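Local coordinates for R.MvaI (Kocuria varians, PDB 2OA9), which cleaves DNA as a monomeric restriction endonuclease that recognizes its target sequence asymmetrically, and belongs to the MvaI/BcnI family of the PDDEXK clan, at residues G33-L41 / K179-A187. Numbering follows the deposited sequence.
Sequences GIGKTFEDL and KKYYKYNSA
Two donors grip the carbonyl oxygen of Ile34: the helical N-H of Phe38 and, from the strand, Tyr184, whose OH donates a hydrogen bond to Ile34 O at 2.6 Å, in the carbonyl plane on a lone pair. A tyrosine suits the place, long enough to span from strand to helix and polar only at its end. Phe38 turns its ring edge to the Tyr184 face in a T-shaped stack, planes at 73°. With CG anti to the backbone N (chi1 -169°), its ring reaches this face; the side chain also touches helix 6-19. Beta-branched Ile34 meets two rings: CG1 makes a CH-pi contact over one face of Tyr182, while CG2 packs on Tyr184 CE2. At the Tyr182 edge sits Thr37 OG1, a short hydroxyl that folds back to hydrogen-bond Gly33 O at 2.9 Å, from the face opposite Thr37 N, and also bonds Thr26 OG1. A phenylalanine in place of Tyr184 would probably leave Ile34 O without its strand donor. Where 33-41 steeply crosses 179-187 of the mixed sheet, this bond thus adds a directional tie to a largely apolar interface, with the Phe38 side chain about 4 Å from that of calcium-binding Ile59.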
loop_
_atom_site.group_PDB
_atom_site.type_symbol
_atom_site.label_atom_id
_atom_site.label_comp_id
_atom_site.label_asym_id
_atom_site.label_seq_id
_atom_site.Cartn_x
_atom_site.Cartn_y
_atom_site.Cartn_z
ATOM N N GLY A 33 8.193 20.584 1.781
ATOM C CA GLY A 33 9.008 21.288 0.801
ATOM C C GLY A 33 9.967 20.427 -0.019
ATOM O O GLY A 33 10.099 20.628 -1.236
ATOM N N ILE A 34 10.639 19.485 0.628
ATOM C CA ILE A 34 11.630 18.642 -0.033
ATOM C C ILE A 34 10.951 17.824 -1.132
ATOM O O ILE A 34 11.394 17.822 -2.276
ATOM C CB ILE A 34 12.357 17.712 0.978
ATOM C CG1 ILE A 34 13.249 18.560 1.900
ATOM C CG2 ILE A 34 13.191 16.692 0.261
ATOM C CD1 ILE A 34 13.726 17.844 3.115
ATOM N N GLY A 35 9.864 17.154 -0.774
ATOM C CA GLY A 35 9.150 16.329 -1.725
ATOM C C GLY A 35 8.492 17.121 -2.841
ATOM O O GLY A 35 8.580 16.770 -4.027
ATOM N N LYS A 36 7.838 18.221 -2.500
ATOM C CA LYS A 36 7.119 18.989 -3.513
ATOM C C LYS A 36 8.078 19.641 -4.517
ATOM O O LYS A 36 7.787 19.728 -5.706
ATOM C CB LYS A 36 6.231 20.060 -2.845
ATOM C CG LYS A 36 5.357 20.895 -3.789
ATOM C CD LYS A 36 5.276 22.371 -3.368
ATOM C CE LYS A 36 5.461 23.317 -4.548
ATOM N NZ LYS A 36 4.591 22.974 -5.709
ATOM N N THR A 37 9.225 20.099 -4.039
ATOM C CA THR A 37 10.220 20.654 -4.932
ATOM C C THR A 37 10.686 19.558 -5.880
ATOM O O THR A 37 10.850 19.811 -7.060
ATOM C CB THR A 37 11.395 21.235 -4.160
ATOM O OG1 THR A 37 10.956 22.361 -3.384
ATOM C CG2 THR A 37 12.466 21.788 -5.096
ATOM N N PHE A 38 10.891 18.344 -5.363
ATOM C CA PHE A 38 11.286 17.232 -6.241
ATOM C C PHE A 38 10.230 16.967 -7.329
ATOM O O PHE A 38 10.564 16.759 -8.498
ATOM C CB PHE A 38 11.565 15.978 -5.394
ATOM C CG PHE A 38 12.212 14.863 -6.158
ATOM C CD1 PHE A 38 13.571 14.735 -6.186
ATOM C CD2 PHE A 38 11.457 13.925 -6.792
ATOM C CE1 PHE A 38 14.170 13.707 -6.852
ATOM C CE2 PHE A 38 12.069 12.893 -7.490
ATOM C CZ PHE A 38 13.430 12.805 -7.500
ATOM N N GLU A 39 8.961 16.984 -6.922
ATOM C CA GLU A 39 7.835 16.827 -7.851
ATOM C C GLU A 39 7.856 17.900 -8.928
ATOM O O GLU A 39 7.636 17.606 -10.098
ATOM C CB GLU A 39 6.497 16.899 -7.115
ATOM C CG GLU A 39 6.175 15.726 -6.191
ATOM C CD GLU A 39 4.838 15.949 -5.477
ATOM O OE1 GLU A 39 4.041 16.812 -5.931
ATOM O OE2 GLU A 39 4.558 15.275 -4.475
ATOM N N ASP A 40 8.128 19.153 -8.544
ATOM C CA ASP A 40 8.277 20.242 -9.524
ATOM C C ASP A 40 9.406 20.039 -10.533
ATOM O O ASP A 40 9.285 20.349 -11.713
ATOM C CB ASP A 40 8.543 21.588 -8.820
ATOM C CG ASP A 40 7.403 22.035 -7.918
ATOM O OD1 ASP A 40 6.241 21.603 -8.123
ATOM O OD2 ASP A 40 7.583 22.856 -6.980
ATOM N N LEU A 41 10.532 19.519 -10.061
ATOM C CA LEU A 41 11.693 19.364 -10.904
ATOM C C LEU A 41 11.466 18.201 -11.872
ATOM O O LEU A 41 11.889 18.223 -13.022
ATOM C CB LEU A 41 12.926 19.142 -10.036
ATOM C CG LEU A 41 13.399 20.337 -9.200
ATOM C CD1 LEU A 41 14.337 19.890 -8.096
ATOM C CD2 LEU A 41 14.047 21.401 -10.080
ATOM N N LYS A 179 17.424 33.328 -0.577
ATOM C CA LYS A 179 16.740 32.324 -1.402
ATOM C C LYS A 179 17.020 30.912 -0.872
ATOM O O LYS A 179 18.123 30.633 -0.396
ATOM C CB LYS A 179 17.194 32.424 -2.859
ATOM C CG LYS A 179 16.904 33.758 -3.513
ATOM C CD LYS A 179 17.390 33.787 -4.965
ATOM C CE LYS A 179 16.770 34.963 -5.737
ATOM N NZ LYS A 179 16.704 34.727 -7.216
ATOM N N LYS A 180 16.021 30.030 -0.950
ATOM C CA LYS A 180 16.144 28.674 -0.406
ATOM C C LYS A 180 16.476 27.668 -1.495
ATOM O O LYS A 180 15.997 27.780 -2.611
ATOM C CB LYS A 180 14.857 28.247 0.299
ATOM C CG LYS A 180 14.951 26.883 0.972
ATOM C CD LYS A 180 13.808 26.623 1.959
ATOM C CE LYS A 180 14.270 25.725 3.103
ATOM N NZ LYS A 180 13.138 25.285 3.960
ATOM N N TYR A 181 17.307 26.689 -1.154
ATOM C CA TYR A 181 17.760 25.669 -2.101
ATOM C C TYR A 181 17.757 24.279 -1.475
ATOM O O TYR A 181 18.070 24.121 -0.288
ATOM C CB TYR A 181 19.182 25.957 -2.578
ATOM C CG TYR A 181 19.368 27.307 -3.226
ATOM C CD1 TYR A 181 19.558 28.446 -2.452
ATOM C CD2 TYR A 181 19.357 27.443 -4.610
ATOM C CE1 TYR A 181 19.729 29.689 -3.042
ATOM C CE2 TYR A 181 19.527 28.674 -5.203
ATOM C CZ TYR A 181 19.716 29.787 -4.416
ATOM O OH TYR A 181 19.876 31.017 -5.013
ATOM N N TYR A 182 17.411 23.280 -2.295
ATOM C CA TYR A 182 17.512 21.872 -1.927
ATOM C C TYR A 182 18.475 21.187 -2.883
ATOM O O TYR A 182 18.500 21.500 -4.100
ATOM C CB TYR A 182 16.167 21.154 -1.996
ATOM C CG TYR A 182 15.187 21.520 -0.913
ATOM C CD1 TYR A 182 13.919 21.968 -1.223
ATOM C CD2 TYR A 182 15.519 21.389 0.421
ATOM C CE1 TYR A 182 13.007 22.291 -0.235
ATOM C CE2 TYR A 182 14.606 21.734 1.433
ATOM C CZ TYR A 182 13.358 22.178 1.085
ATOM O OH TYR A 182 12.437 22.507 2.052
ATOM N N LYS A 183 19.222 20.219 -2.372
ATOM C CA LYS A 183 20.118 19.384 -3.165
ATOM C C LYS A 183 19.843 17.930 -2.792
ATOM O O LYS A 183 19.981 17.571 -1.609
ATOM C CB LYS A 183 21.565 19.726 -2.842
ATOM C CG LYS A 183 22.523 18.964 -3.690
ATOM C CD LYS A 183 23.925 19.417 -3.475
ATOM C CE LYS A 183 24.880 18.551 -4.271
ATOM N N TYR A 184 19.397 17.142 -3.756
ATOM C CA TYR A 184 18.989 15.779 -3.487
ATOM C C TYR A 184 20.149 14.803 -3.454
ATOM O O TYR A 184 20.971 14.747 -4.372
ATOM C CB TYR A 184 17.893 15.385 -4.509
ATOM C CG TYR A 184 16.656 16.270 -4.317
ATOM C CD1 TYR A 184 16.519 17.437 -5.051
ATOM C CD2 TYR A 184 15.691 15.949 -3.379
ATOM C CE1 TYR A 184 15.462 18.285 -4.826
ATOM C CE2 TYR A 184 14.636 16.795 -3.136
ATOM C CZ TYR A 184 14.517 17.962 -3.863
ATOM O OH TYR A 184 13.445 18.811 -3.629
ATOM N N ASN A 185 20.221 14.028 -2.396
ATOM C CA ASN A 185 21.299 13.086 -2.220
ATOM C C ASN A 185 21.148 11.877 -3.108
ATOM O O ASN A 185 22.125 11.401 -3.683
ATOM C CB ASN A 185 21.359 12.592 -0.765
ATOM C CG ASN A 185 21.546 13.708 0.222
ATOM O OD1 ASN A 185 22.419 14.563 0.042
ATOM N ND2 ASN A 185 20.715 13.713 1.273
ATOM N N SER A 186 19.941 11.334 -3.099
ATOM C CA SER A 186 19.626 10.095 -3.787
ATOM C C SER A 186 18.154 9.917 -3.824
ATOM O O SER A 186 17.415 10.670 -3.173
ATOM C CB SER A 186 20.249 8.875 -3.096
ATOM O OG SER A 186 19.721 8.650 -1.799
ATOM N N ALA A 187 17.735 8.930 -4.600
ATOM C CA ALA A 187 16.346 8.536 -4.681
ATOM C C ALA A 187 16.295 7.007 -4.725
ATOM O O ALA A 187 17.019 6.377 -5.465
ATOM C CB ALA A 187 15.657 9.181 -5.881
#